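Uncharacterized hypothetical protein (Bacteroides uniformis, PDB 4EIU) is of unknown function but belongs to the DUF3823 family, whose N-terminal domain is grouped with transthyretin-like folds. Local coordinates at residues 78-83 and 112-117; 74-79 and 228-233; 162-167 and 234-239. All blocks are in the same frame, centred on the assembly; numbering follows the deposited sequence.

Contact 1. Residues 78-83 and 112-117; sequences PFIPLV and QPFLNV
Phe-79 and Pro-113 face each other as the non-hydrogen-bonded pair of a single antiparallel beta bridge, their CA atoms 3.9 Å apart. The bridge joins the loop after strand 69-76 to the residues leading into strand 115-126, and so ties the five-stranded sheet to the three-stranded one. Flanking it, Phe-114 N donates to Pro-78 O (3.2 Å) from above the carbonyl plane, and Ile-80 N donates to Gln-112 O (3.1 Å). Proline suits position 113, since no N-H is called for there. Phe-114 carries the side-chain contact: with CG anti to its carbonyl carbon (chi1 -59°), the ring turns against the loop and lays one face against the peptide group between Pro-78 and Phe-79, the Phe-79 N standing 3.5 Å above its plane. Replacing Phe-114 with an alanine would probably open a gap against this peptide and also deprive Thr-229 and Ile-225 of a packing partner. The aliphatic end of Ile-80 crosses Gln-112, Ile-80 CD1 lying 3.8 Å from Gln-112 OE1, while that amide oxygen accepts a hydrogen bond from Lys-148. Past the bridge, one water donates to Ile-80 O at 2.7 Å and accepts from Gln-112 N at 2.9 Å.

Contact 2. Residues 74-79 and 228-233; sequences RIDGPF and DTPVGS
The Arg-74 guanidinium holds the Asp-76 carboxylate at its edge, while Pro-230 CB lies oblique to the guanidinium and 4.0 Å from Asp-76 OD1, the proline ring crossing the aspartate side chain at about a right angle. The grip is side-on: Arg-74 NE donates to Asp-76 OD2, and Arg-74 NH2 to Asp-76 OD1 (2.9 Å), each oxygen using its syn lone pair. Gly-77 N sits over one face of the Phe-79 ring, toward its rim, 3.4 Å above the plane. Glycine suits that place, because a side chain would run into Phe-79 CE2. Thr-229 OG1 donates to Gly-77 O at 2.6 Å from well above the carbonyl plane; chi1 of 55° sets this hydroxyl between the backbone N and carbonyl carbon of Thr-229, aiming it at Gly-77. A cis peptide precedes Pro-230, which opens a type II beta turn to Ser-233. The end of strand 69-76 and the turn after it are thus joined to the loop by one short hydroxyl bond, at Gly-77, and by Pro-230 CB. Since Asp-76 OD2 also forms a salt bridge with Arg-35, the two arginines probably keep the carboxylate ionised, and Pro-230 adds an apolar contact beside it but no charge.

Contact 3. Residues 162-167 and 234-239; sequences VTDIQF and GTRRWN
Asp-164 and Trp-238 meet through a nearly straight bond: Trp-238 NE1 donates to Asp-164 OD2 at 2.8 Å with an angle of 175°, in the plane of the ring and on the syn lone pair of the oxygen. The carboxylate and ring planes stand almost perpendicular, at 86°. A second donor, Gln-166 NE2, reaches Asp-164 OD2 from above the carboxylate plane (2.7 Å). The first torsion of Gln-166 (chi1 -56°, CG anti to the carbonyl carbon) places its CG 3.5 Å from Trp-238 NE1, and a bend at chi2 then returns NE2 to the carboxylate. The other oxygen, OD1, accepts from Thr-163 OG1 on its anti side, from a water, and from Arg-224 in a salt bridge. Thr-163 OG1 works both ways, since it in turn accepts from Arg-236 NH1 (2.8 Å), slightly tilted from the guanidinium plane. Arg-236 NH1 also donates to Ile-225 O, and Arg-236 NH2 donates a hydrogen bond to the water (3.0 Å). Arg-236 NH1 is 4.3 Å from Asp-164 OD1, beyond a salt bridge, so the water and Thr-163 OG1 mediate between the charges. Strands 162-170 and 239-247 belong to one four-stranded sheet, with strand 216-225, which carries Arg-224, between them. With so many donors converging on one aspartate, its carboxylate is probably ionised, and tryptophan, threonine and glutamine suit their places because each offers it an N-H or hydroxyl without adding charge.

Overall arrangement
Contact 1 links the five-stranded and three-stranded sheets, contact 2 links the five-stranded sheet to the loop before strand 239-247, and contact 3 carries that loop on to strand 162-170. Contacts 1 and 2 share Pro-78 and Phe-79, with centres 9 Å apart, and Phe-114 CZ packs 3.8 Å from Thr-229 CG2. Contact 3, its centre about 12 Å from that of contact 1, is connected to it by Asn-239, whose ND2 probably bonds Pro-78 O (3.1 Å). Between contacts 2 and 3, Arg-237 NE probably bonds Thr-229 O. The function is unknown, and none of the three contacts can be tied to an active site; bound PEG, probably from the crystallisation liquor, lies about 3 Å from the Arg-74 side chain and about 4 Å from that of Trp-238 (nearest atoms).

Contact 1. Residues 78-83 and 112-117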
ATOM      1  N   PRO A  78      -2.458   2.675   0.969  1.00 36.13           N
ATOM      2  CA  PRO A  78      -3.354   1.668   1.590  1.00 33.10           C
ATOM      3  C   PRO A  78      -3.443   1.877   3.109  1.00 33.31           C
ATOM      4  O   PRO A  78      -3.087   1.020   3.893  1.00 35.13           O
ATOM      5  CB  PRO A  78      -2.677   0.348   1.208  1.00 37.72           C
ATOM      6  CG  PRO A  78      -1.211   0.686   1.277  1.00 37.55           C
ATOM      7  CD  PRO A  78      -1.144   2.075   0.671  1.00 35.93           C
ATOM      8  N   PHE A  79      -3.933   3.055   3.454  1.00 34.78           N
ATOM      9  CA  PHE A  79      -4.040   3.535   4.817  1.00 34.38           C
ATOM     10  C   PHE A  79      -5.076   4.663   4.906  1.00 34.09           C
ATOM     11  O   PHE A  79      -5.401   5.335   3.924  1.00 35.14           O
ATOM     12  CB  PHE A  79      -2.671   3.931   5.409  1.00 33.07           C
ATOM     13  CG  PHE A  79      -1.861   4.884   4.552  1.00 31.76           C
ATOM     14  CD1 PHE A  79      -2.153   6.227   4.519  1.00 33.65           C
ATOM     15  CD2 PHE A  79      -0.763   4.405   3.813  1.00 34.86           C
ATOM     16  CE1 PHE A  79      -1.343   7.102   3.777  1.00 34.13           C
ATOM     17  CE2 PHE A  79       0.028   5.265   3.043  1.00 31.37           C
ATOM     18  CZ  PHE A  79      -0.281   6.602   3.028  1.00 34.25           C
ATOM     19  N   ILE A  80      -5.569   4.882   6.125  1.00 35.78           N
ATOM     20  CA  ILE A  80      -6.586   5.882   6.370  1.00 34.72           C
ATOM     21  C   ILE A  80      -6.102   7.199   5.803  1.00 32.16           C
ATOM     22  O   ILE A  80      -4.961   7.607   6.076  1.00 35.45           O
ATOM     23  CB  ILE A  80      -6.894   6.049   7.877  1.00 37.03           C
ATOM     24  CG1 ILE A  80      -7.633   4.797   8.382  1.00 37.17           C
ATOM     25  CG2 ILE A  80      -7.787   7.282   8.110  1.00 35.86           C
ATOM     26  CD1 ILE A  80      -8.054   4.868   9.849  1.00 35.29           C
ATOM     27  N   PRO A  81      -6.925   7.842   4.984  1.00 31.17           N
ATOM     28  CA  PRO A  81      -6.453   9.154   4.463  1.00 35.76           C
ATOM     29  C   PRO A  81      -6.044  10.137   5.546  1.00 33.25           C
ATOM     30  O   PRO A  81      -6.779  10.306   6.556  1.00 34.22           O
ATOM     31  CB  PRO A  81      -7.660   9.684   3.713  1.00 38.23           C
ATOM     32  CG  PRO A  81      -8.420   8.448   3.321  1.00 38.17           C
ATOM     33  CD  PRO A  81      -8.235   7.473   4.440  1.00 36.79           C
ATOM     34  N   LEU A  82      -4.886  10.772   5.336  1.00 34.85           N
ATOM     35  CA  LEU A  82      -4.340  11.770   6.229  1.00 39.07           C
ATOM     36  C   LEU A  82      -4.951  13.136   5.980  1.00 39.85           C
ATOM     37  O   LEU A  82      -4.970  13.970   6.869  1.00 37.07           O
ATOM     38  CB  LEU A  82      -2.793  11.857   6.008  1.00 36.63           C
ATOM     39  CG  LEU A  82      -2.038  10.560   6.364  1.00 40.29           C
ATOM     40  CD1 LEU A  82      -0.540  10.778   6.043  1.00 38.58           C
ATOM     41  CD2 LEU A  82      -2.267  10.133   7.826  1.00 39.13           C
ATOM     42  N   VAL A  83      -5.401  13.389   4.748  1.00 35.55           N
ATOM     43  CA  VAL A  83      -6.039  14.627   4.408  1.00 37.43           C
ATOM     44  C   VAL A  83      -7.498  14.305   4.136  1.00 41.27           C
ATOM     45  O   VAL A  83      -7.813  13.634   3.156  1.00 41.03           O
ATOM     46  CB  VAL A  83      -5.367  15.325   3.208  1.00 37.27           C
ATOM     47  CG1 VAL A  83      -6.026  16.701   2.914  1.00 37.96           C
ATOM     48  CG2 VAL A  83      -3.866  15.499   3.486  1.00 37.05           C
ATOM     49  N   GLN A 112      -2.061   4.446   9.359  1.00 34.63           N
ATOM     50  CA  GLN A 112      -2.924   3.363   9.877  1.00 36.95           C
ATOM     51  C   GLN A 112      -3.317   2.523   8.647  1.00 37.67           C
ATOM     52  O   GLN A 112      -4.311   2.809   7.994  1.00 35.69           O
ATOM     53  CB  GLN A 112      -4.120   3.975  10.569  1.00 37.19           C
ATOM     54  CG  GLN A 112      -3.708   4.504  11.943  1.00 40.37           C
ATOM     55  CD  GLN A 112      -4.755   5.338  12.652  1.00 43.06           C
ATOM     56  OE1 GLN A 112      -5.324   6.298  12.084  1.00 41.33           O
ATOM     57  NE2 GLN A 112      -5.014   4.988  13.911  1.00 40.10           N
ATOM     58  N   PRO A 113      -2.510   1.483   8.339  1.00 39.30           N
ATOM     59  CA  PRO A 113      -2.790   0.692   7.154  1.00 37.92           C
ATOM     60  C   PRO A 113      -4.115  -0.044   7.334  1.00 39.38           C
ATOM     61  O   PRO A 113      -4.453  -0.402   8.423  1.00 37.50           O
ATOM     62  CB  PRO A 113      -1.640  -0.325   7.110  1.00 39.88           C
ATOM     63  CG  PRO A 113      -1.137  -0.406   8.508  1.00 44.52           C
ATOM     64  CD  PRO A 113      -1.430   0.915   9.161  1.00 38.55           C
ATOM     65  N   PHE A 114      -4.822  -0.292   6.238  1.00 38.83           N
ATOM     66  CA  PHE A 114      -6.102  -0.947   6.336  1.00 38.13           C
ATOM     67  C   PHE A 114      -5.963  -2.402   6.798  1.00 43.00           C
ATOM     68  O   PHE A 114      -6.768  -2.885   7.586  1.00 41.37           O
ATOM     69  CB  PHE A 114      -6.798  -0.955   4.978  1.00 39.64           C
ATOM     70  CG  PHE A 114      -7.033   0.397   4.385  1.00 39.88           C
ATOM     71  CD1 PHE A 114      -7.464   1.446   5.164  1.00 35.25           C
ATOM     72  CD2 PHE A 114      -6.868   0.608   3.033  1.00 34.75           C
ATOM     73  CE1 PHE A 114      -7.711   2.690   4.606  1.00 36.93           C
ATOM     74  CE2 PHE A 114      -7.109   1.853   2.472  1.00 36.21           C
ATOM     75  CZ  PHE A 114      -7.567   2.888   3.264  1.00 35.43           C
ATOM     76  N   LEU A 115      -4.950  -3.084   6.277  1.00 40.52           N
ATOM     77  CA  LEU A 115      -4.710  -4.535   6.471  1.00 43.60           C
ATOM     78  C   LEU A 115      -3.231  -4.831   6.677  1.00 43.62           C
ATOM     79  O   LEU A 115      -2.367  -4.125   6.155  1.00 43.55           O
ATOM     80  CB  LEU A 115      -5.204  -5.324   5.246  1.00 44.93           C
ATOM     81  CG  LEU A 115      -6.693  -5.201   4.837  1.00 43.21           C
ATOM     82  CD1 LEU A 115      -6.999  -5.930   3.510  1.00 45.98           C
ATOM     83  CD2 LEU A 115      -7.626  -5.761   5.929  1.00 42.19           C
ATOM     84  N   ASN A 116      -2.963  -5.863   7.463  1.00 46.69           N
ATOM     85  CA  ASN A 116      -1.673  -6.481   7.544  1.00 48.99           C
ATOM     86  C   ASN A 116      -1.759  -7.822   6.855  1.00 53.41           C
ATOM     87  O   ASN A 116      -2.717  -8.584   7.068  1.00 48.39           O
ATOM     88  CB  ASN A 116      -1.270  -6.654   9.001  1.00 50.97           C
ATOM     89  CG  ASN A 116      -1.032  -5.338   9.696  1.00 52.97           C
ATOM     90  OD1 ASN A 116      -0.537  -4.389   9.097  1.00 53.49           O
ATOM     91  ND2 ASN A 116      -1.341  -5.285  10.973  1.00 57.91           N
ATOM     92  N   VAL A 117      -0.764  -8.117   6.043  1.00 47.78           N
ATOM     93  CA  VAL A 117      -0.774  -9.320   5.214  1.00 49.60           C
ATOM     94  C   VAL A 117       0.566 -10.006   5.337  1.00 55.92           C
ATOM     95  O   VAL A 117       1.590  -9.381   5.101  1.00 53.43           O
ATOM     96  CB  VAL A 117      -1.005  -8.981   3.726  1.00 48.84           C
ATOM     97  CG1 VAL A 117      -1.074 -10.271   2.886  1.00 48.96           C
ATOM     98  CG2 VAL A 117      -2.232  -8.084   3.541  1.00 46.77           C
TER
HETATM   99  O   HOH W   1      -3.341   6.722   8.005  1.00 34.90           O

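Contact 2. Residues 74-79 and 228-233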
ATOM      1  N   ARG A  74       2.539  15.454   1.248  1.00 37.32           N
ATOM      2  CA  ARG A  74       1.327  14.675   1.397  1.00 37.30           C
ATOM      3  C   ARG A  74       1.537  13.265   0.853  1.00 40.19           C
ATOM      4  O   ARG A  74       2.019  13.130  -0.262  1.00 38.87           O
ATOM      5  CB  ARG A  74       0.216  15.352   0.575  1.00 39.19           C
ATOM      6  CG  ARG A  74      -1.046  14.507   0.519  1.00 38.32           C
ATOM      7  CD  ARG A  74      -2.176  15.158  -0.271  1.00 38.65           C
ATOM      8  NE  ARG A  74      -3.215  14.136  -0.441  1.00 39.27           N
ATOM      9  CZ  ARG A  74      -4.511  14.384  -0.605  1.00 41.42           C
ATOM     10  NH1 ARG A  74      -4.991  15.642  -0.611  1.00 43.60           N
ATOM     11  NH2 ARG A  74      -5.334  13.363  -0.738  1.00 40.29           N
ATOM     12  N   ILE A  75       1.130  12.218   1.588  1.00 36.28           N
ATOM     13  CA  ILE A  75       1.175  10.864   1.069  1.00 35.55           C
ATOM     14  C   ILE A  75      -0.249  10.256   1.071  1.00 38.28           C
ATOM     15  O   ILE A  75      -1.087  10.651   1.875  1.00 35.02           O
ATOM     16  CB  ILE A  75       2.181   9.972   1.816  1.00 36.03           C
ATOM     17  CG1 ILE A  75       1.764   9.736   3.296  1.00 37.73           C
ATOM     18  CG2 ILE A  75       3.614  10.610   1.695  1.00 33.60           C
ATOM     19  CD1 ILE A  75       2.542   8.651   4.074  1.00 34.69           C
ATOM     20  N   ASP A  76      -0.517   9.398   0.103  1.00 34.47           N
ATOM     21  CA  ASP A  76      -1.763   8.625   0.010  1.00 34.46           C
ATOM     22  C   ASP A  76      -1.382   7.163  -0.289  1.00 36.16           C
ATOM     23  O   ASP A  76      -0.379   6.890  -0.992  1.00 34.78           O
ATOM     24  CB  ASP A  76      -2.583   9.165  -1.153  1.00 35.33           C
ATOM     25  CG  ASP A  76      -3.121  10.561  -0.899  1.00 39.70           C
ATOM     26  OD1 ASP A  76      -4.245  10.708  -0.384  1.00 38.49           O
ATOM     27  OD2 ASP A  76      -2.444  11.532  -1.274  1.00 36.96           O
ATOM     28  N   GLY A  77      -2.172   6.219   0.205  1.00 33.20           N
ATOM     29  CA  GLY A  77      -1.781   4.845   0.094  1.00 33.25           C
ATOM     30  C   GLY A  77      -2.838   3.934   0.652  1.00 34.53           C
ATOM     31  O   GLY A  77      -3.977   4.383   0.800  1.00 33.57           O
ATOM     32  N   PRO A  78      -2.458   2.675   0.969  1.00 36.13           N
ATOM     33  CA  PRO A  78      -3.354   1.668   1.590  1.00 33.10           C
ATOM     34  C   PRO A  78      -3.443   1.877   3.109  1.00 33.31           C
ATOM     35  O   PRO A  78      -3.087   1.020   3.893  1.00 35.13           O
ATOM     36  CB  PRO A  78      -2.677   0.348   1.208  1.00 37.72           C
ATOM     37  CG  PRO A  78      -1.211   0.686   1.277  1.00 37.55           C
ATOM     38  CD  PRO A  78      -1.144   2.075   0.671  1.00 35.93           C
ATOM     39  N   PHE A  79      -3.933   3.055   3.454  1.00 34.78           N
ATOM     40  CA  PHE A  79      -4.040   3.535   4.817  1.00 34.38           C
ATOM     41  C   PHE A  79      -5.076   4.663   4.906  1.00 34.09           C
ATOM     42  O   PHE A  79      -5.401   5.335   3.924  1.00 35.14           O
ATOM     43  CB  PHE A  79      -2.671   3.931   5.409  1.00 33.07           C
ATOM     44  CG  PHE A  79      -1.861   4.884   4.552  1.00 31.76           C
ATOM     45  CD1 PHE A  79      -2.153   6.227   4.519  1.00 33.65           C
ATOM     46  CD2 PHE A  79      -0.763   4.405   3.813  1.00 34.86           C
ATOM     47  CE1 PHE A  79      -1.343   7.102   3.777  1.00 34.13           C
ATOM     48  CE2 PHE A  79       0.028   5.265   3.043  1.00 31.37           C
ATOM     49  CZ  PHE A  79      -0.281   6.602   3.028  1.00 34.25           C
ATOM     50  N   ASP A 228     -11.301   3.356  -1.777  1.00 38.93           N
ATOM     51  CA  ASP A 228     -10.328   3.984  -2.645  1.00 38.09           C
ATOM     52  C   ASP A 228      -9.608   5.133  -2.013  1.00 37.55           C
ATOM     53  O   ASP A 228     -10.183   5.891  -1.210  1.00 39.03           O
ATOM     54  CB  ASP A 228     -10.953   4.386  -4.005  1.00 42.42           C
ATOM     55  CG  ASP A 228     -12.137   5.346  -3.893  1.00 44.00           C
ATOM     56  OD1 ASP A 228     -12.764   5.454  -2.832  1.00 54.47           O
ATOM     57  OD2 ASP A 228     -12.444   6.026  -4.888  1.00 48.70           O
ATOM     58  N   THR A 229      -8.338   5.270  -2.399  1.00 35.32           N
ATOM     59  CA  THR A 229      -7.471   6.340  -1.909  1.00 36.57           C
ATOM     60  C   THR A 229      -6.687   6.862  -3.120  1.00 36.81           C
ATOM     61  O   THR A 229      -6.185   6.064  -3.937  1.00 35.35           O
ATOM     62  CB  THR A 229      -6.536   5.877  -0.736  1.00 35.23           C
ATOM     63  OG1 THR A 229      -5.750   4.737  -1.111  1.00 35.98           O
ATOM     64  CG2 THR A 229      -7.348   5.517   0.520  1.00 34.86           C
ATOM     65  N   PRO A 230      -6.668   8.187  -3.321  1.00 39.78           N
ATOM     66  CA  PRO A 230      -7.488   9.203  -2.650  1.00 39.49           C
ATOM     67  C   PRO A 230      -8.961   8.947  -2.932  1.00 40.29           C
ATOM     68  O   PRO A 230      -9.318   8.297  -3.946  1.00 39.01           O
ATOM     69  CB  PRO A 230      -7.067  10.545  -3.281  1.00 39.08           C
ATOM     70  CG  PRO A 230      -6.112  10.213  -4.365  1.00 43.15           C
ATOM     71  CD  PRO A 230      -5.701   8.767  -4.268  1.00 38.52           C
ATOM     72  N   VAL A 231      -9.782   9.432  -2.019  1.00 37.04           N
ATOM     73  CA  VAL A 231     -11.232   9.221  -2.055  1.00 35.26           C
ATOM     74  C   VAL A 231     -11.750   9.724  -3.398  1.00 39.97           C
ATOM     75  O   VAL A 231     -11.394  10.808  -3.843  1.00 41.77           O
ATOM     76  CB  VAL A 231     -11.882   9.888  -0.820  1.00 43.28           C
ATOM     77  CG1 VAL A 231     -13.395   9.995  -0.965  1.00 51.02           C
ATOM     78  CG2 VAL A 231     -11.457   9.022   0.377  1.00 45.18           C
ATOM     79  N   GLY A 232     -12.546   8.910  -4.051  1.00 44.39           N
ATOM     80  CA  GLY A 232     -13.144   9.250  -5.342  1.00 42.04           C
ATOM     81  C   GLY A 232     -12.268   8.893  -6.524  1.00 46.01           C
ATOM     82  O   GLY A 232     -12.709   9.046  -7.679  1.00 44.74           O
ATOM     83  N   SER A 233     -11.042   8.427  -6.291  1.00 42.66           N
ATOM     84  CA  SER A 233     -10.144   8.109  -7.409  1.00 44.48           C
ATOM     85  C   SER A 233     -10.514   6.789  -8.062  1.00 48.77           C
ATOM     86  O   SER A 233     -10.144   6.565  -9.189  1.00 50.20           O
ATOM     87  CB  SER A 233      -8.675   8.012  -6.998  1.00 41.48           C
ATOM     88  OG  SER A 233      -8.479   6.924  -6.063  1.00 39.88           O
TER

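Contact 3. Residues 162-167 and 234-239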
ATOM      1  N   VAL A 162     -13.102  -6.768   3.014  1.00 46.54           N
ATOM      2  CA  VAL A 162     -11.936  -7.300   2.327  1.00 47.85           C
ATOM      3  C   VAL A 162     -12.427  -7.985   1.046  1.00 49.84           C
ATOM      4  O   VAL A 162     -13.172  -8.959   1.109  1.00 52.24           O
ATOM      5  CB  VAL A 162     -11.154  -8.277   3.208  1.00 50.91           C
ATOM      6  CG1 VAL A 162      -9.942  -8.839   2.432  1.00 48.37           C
ATOM      7  CG2 VAL A 162     -10.723  -7.607   4.506  1.00 46.69           C
ATOM      8  N   THR A 163     -11.963  -7.494  -0.099  1.00 45.62           N
ATOM      9  CA  THR A 163     -12.524  -7.857  -1.414  1.00 45.41           C
ATOM     10  C   THR A 163     -11.738  -8.964  -2.095  1.00 49.88           C
ATOM     11  O   THR A 163     -12.285  -9.683  -2.928  1.00 56.25           O
ATOM     12  CB  THR A 163     -12.620  -6.614  -2.353  1.00 49.47           C
ATOM     13  OG1 THR A 163     -11.308  -6.058  -2.595  1.00 46.18           O
ATOM     14  CG2 THR A 163     -13.515  -5.503  -1.712  1.00 50.01           C
ATOM     15  N   ASP A 164     -10.451  -9.104  -1.779  1.00 51.50           N
ATOM     16  CA  ASP A 164      -9.615 -10.084  -2.473  1.00 50.99           C
ATOM     17  C   ASP A 164      -8.272 -10.301  -1.809  1.00 58.69           C
ATOM     18  O   ASP A 164      -7.825  -9.443  -1.061  1.00 53.08           O
ATOM     19  CB  ASP A 164      -9.400  -9.700  -3.957  1.00 50.18           C
ATOM     20  CG  ASP A 164      -8.751  -8.333  -4.145  1.00 52.96           C
ATOM     21  OD1 ASP A 164      -9.490  -7.338  -4.164  1.00 51.94           O
ATOM     22  OD2 ASP A 164      -7.514  -8.273  -4.330  1.00 51.60           O
ATOM     23  N   ILE A 165      -7.669 -11.467  -2.083  1.00 56.58           N
ATOM     24  CA  ILE A 165      -6.267 -11.739  -1.817  1.00 56.01           C
ATOM     25  C   ILE A 165      -5.584 -12.005  -3.149  1.00 63.67           C
ATOM     26  O   ILE A 165      -6.127 -12.701  -4.005  1.00 60.41           O
ATOM     27  CB  ILE A 165      -6.044 -12.980  -0.934  1.00 65.56           C
ATOM     28  CG1 ILE A 165      -6.476 -12.690   0.506  1.00 60.26           C
ATOM     29  CG2 ILE A 165      -4.565 -13.413  -0.976  1.00 58.72           C
ATOM     30  CD1 ILE A 165      -6.599 -13.928   1.383  1.00 60.67           C
ATOM     31  N   GLN A 166      -4.381 -11.471  -3.317  1.00 56.97           N
ATOM     32  CA  GLN A 166      -3.591 -11.736  -4.524  1.00 64.43           C
ATOM     33  C   GLN A 166      -2.376 -12.519  -4.116  1.00 63.65           C
ATOM     34  O   GLN A 166      -1.813 -12.258  -3.044  1.00 56.34           O
ATOM     35  CB  GLN A 166      -3.125 -10.424  -5.166  1.00 59.42           C
ATOM     36  CG  GLN A 166      -4.253  -9.458  -5.498  1.00 55.39           C
ATOM     37  CD  GLN A 166      -5.182 -10.010  -6.543  1.00 62.33           C
ATOM     38  OE1 GLN A 166      -4.725 -10.558  -7.552  1.00 57.56           O
ATOM     39  NE2 GLN A 166      -6.498  -9.871  -6.323  1.00 55.08           N
ATOM     40  N   PHE A 167      -1.978 -13.460  -4.979  1.00 60.87           N
ATOM     41  CA  PHE A 167      -0.720 -14.161  -4.877  1.00 59.38           C
ATOM     42  C   PHE A 167       0.061 -13.806  -6.142  1.00 61.05           C
ATOM     43  O   PHE A 167      -0.151 -14.385  -7.206  1.00 63.21           O
ATOM     44  CB  PHE A 167      -1.002 -15.652  -4.728  1.00 67.57           C
ATOM     45  CG  PHE A 167       0.198 -16.502  -4.461  1.00 71.40           C
ATOM     46  CD1 PHE A 167       1.099 -16.190  -3.466  1.00 69.36           C
ATOM     47  CD2 PHE A 167       0.381 -17.685  -5.174  1.00 73.87           C
ATOM     48  CE1 PHE A 167       2.176 -17.018  -3.203  1.00 69.04           C
ATOM     49  CE2 PHE A 167       1.455 -18.509  -4.915  1.00 74.68           C
ATOM     50  CZ  PHE A 167       2.362 -18.167  -3.936  1.00 75.66           C
ATOM     51  N   GLY A 234     -11.225   5.905  -7.366  1.00 44.76           N
ATOM     52  CA  GLY A 234     -11.462   4.570  -7.901  1.00 47.40           C
ATOM     53  C   GLY A 234     -10.322   3.590  -7.600  1.00 50.11           C
ATOM     54  O   GLY A 234     -10.533   2.409  -7.773  1.00 49.22           O
ATOM     55  N   THR A 235      -9.136   4.037  -7.133  1.00 41.62           N
ATOM     56  CA  THR A 235      -8.025   3.144  -6.862  1.00 40.46           C
ATOM     57  C   THR A 235      -8.092   2.545  -5.491  1.00 40.22           C
ATOM     58  O   THR A 235      -7.893   3.235  -4.507  1.00 35.37           O
ATOM     59  CB  THR A 235      -6.661   3.858  -7.022  1.00 41.81           C
ATOM     60  OG1 THR A 235      -6.676   4.594  -8.237  1.00 44.22           O
ATOM     61  CG2 THR A 235      -5.516   2.851  -7.046  1.00 40.31           C
ATOM     62  N   ARG A 236      -8.343   1.239  -5.425  1.00 39.84           N
ATOM     63  CA  ARG A 236      -8.352   0.540  -4.151  1.00 41.01           C
ATOM     64  C   ARG A 236      -7.014  -0.166  -3.983  1.00 39.58           C
ATOM     65  O   ARG A 236      -6.704  -1.115  -4.685  1.00 38.01           O
ATOM     66  CB  ARG A 236      -9.533  -0.424  -4.070  1.00 40.32           C
ATOM     67  CG  ARG A 236     -10.866   0.267  -4.321  1.00 44.63           C
ATOM     68  CD  ARG A 236     -12.067  -0.643  -4.068  1.00 40.41           C
ATOM     69  NE  ARG A 236     -12.143  -1.780  -5.007  1.00 41.77           N
ATOM     70  CZ  ARG A 236     -11.799  -3.049  -4.730  1.00 44.92           C
ATOM     71  NH1 ARG A 236     -11.317  -3.445  -3.548  1.00 50.10           N
ATOM     72  NH2 ARG A 236     -11.915  -3.951  -5.673  1.00 48.58           N
ATOM     73  N   ARG A 237      -6.214   0.340  -3.052  1.00 39.21           N
ATOM     74  CA  ARG A 237      -4.802  -0.023  -2.956  1.00 41.34           C
ATOM     75  C   ARG A 237      -4.602  -1.212  -2.012  1.00 41.00           C
ATOM     76  O   ARG A 237      -5.225  -1.287  -0.952  1.00 36.99           O
ATOM     77  CB  ARG A 237      -3.988   1.146  -2.464  1.00 35.25           C
ATOM     78  CG  ARG A 237      -4.136   2.412  -3.311  1.00 34.35           C
ATOM     79  CD  ARG A 237      -3.230   3.590  -2.864  1.00 37.35           C
ATOM     80  NE  ARG A 237      -3.653   4.690  -3.700  1.00 35.68           N
ATOM     81  CZ  ARG A 237      -3.062   5.144  -4.766  1.00 40.13           C
ATOM     82  NH1 ARG A 237      -1.818   4.751  -5.101  1.00 38.44           N
ATOM     83  NH2 ARG A 237      -3.733   6.034  -5.488  1.00 37.92           N
ATOM     84  N   TRP A 238      -3.761  -2.150  -2.445  1.00 38.32           N
ATOM     85  CA  TRP A 238      -3.327  -3.282  -1.612  1.00 38.93           C
ATOM     86  C   TRP A 238      -2.362  -2.958  -0.526  1.00 38.62           C
ATOM     87  O   TRP A 238      -1.383  -2.184  -0.695  1.00 37.29           O
ATOM     88  CB  TRP A 238      -2.724  -4.388  -2.487  1.00 40.14           C
ATOM     89  CG  TRP A 238      -3.693  -5.086  -3.398  1.00 39.55           C
ATOM     90  CD1 TRP A 238      -4.707  -5.980  -3.062  1.00 42.88           C
ATOM     91  CD2 TRP A 238      -3.778  -4.959  -4.849  1.00 42.37           C
ATOM     92  NE1 TRP A 238      -5.359  -6.418  -4.175  1.00 44.25           N
ATOM     93  CE2 TRP A 238      -4.848  -5.856  -5.275  1.00 46.34           C
ATOM     94  CE3 TRP A 238      -3.034  -4.280  -5.816  1.00 47.56           C
ATOM     95  CZ2 TRP A 238      -5.197  -5.992  -6.599  1.00 45.69           C
ATOM     96  CZ3 TRP A 238      -3.407  -4.420  -7.156  1.00 49.31           C
ATOM     97  CH2 TRP A 238      -4.463  -5.244  -7.530  1.00 55.12           C
ATOM     98  N   ASN A 239      -2.578  -3.642   0.598  1.00 39.69           N
ATOM     99  CA  ASN A 239      -1.503  -3.929   1.552  1.00 42.05           C
ATOM    100  C   ASN A 239      -0.782  -5.220   1.179  1.00 43.84           C
ATOM    101  O   ASN A 239      -1.373  -6.119   0.586  1.00 43.62           O
ATOM    102  CB  ASN A 239      -2.017  -3.998   2.984  1.00 42.27           C
ATOM    103  CG  ASN A 239      -2.531  -2.644   3.463  1.00 39.25           C
ATOM    104  OD1 ASN A 239      -3.736  -2.463   3.585  1.00 40.30           O
ATOM    105  ND2 ASN A 239      -1.631  -1.703   3.700  1.00 39.89           N
TER
HETATM  106  O   HOH W   2     -11.369  -6.864  -5.682  1.00 54.59           O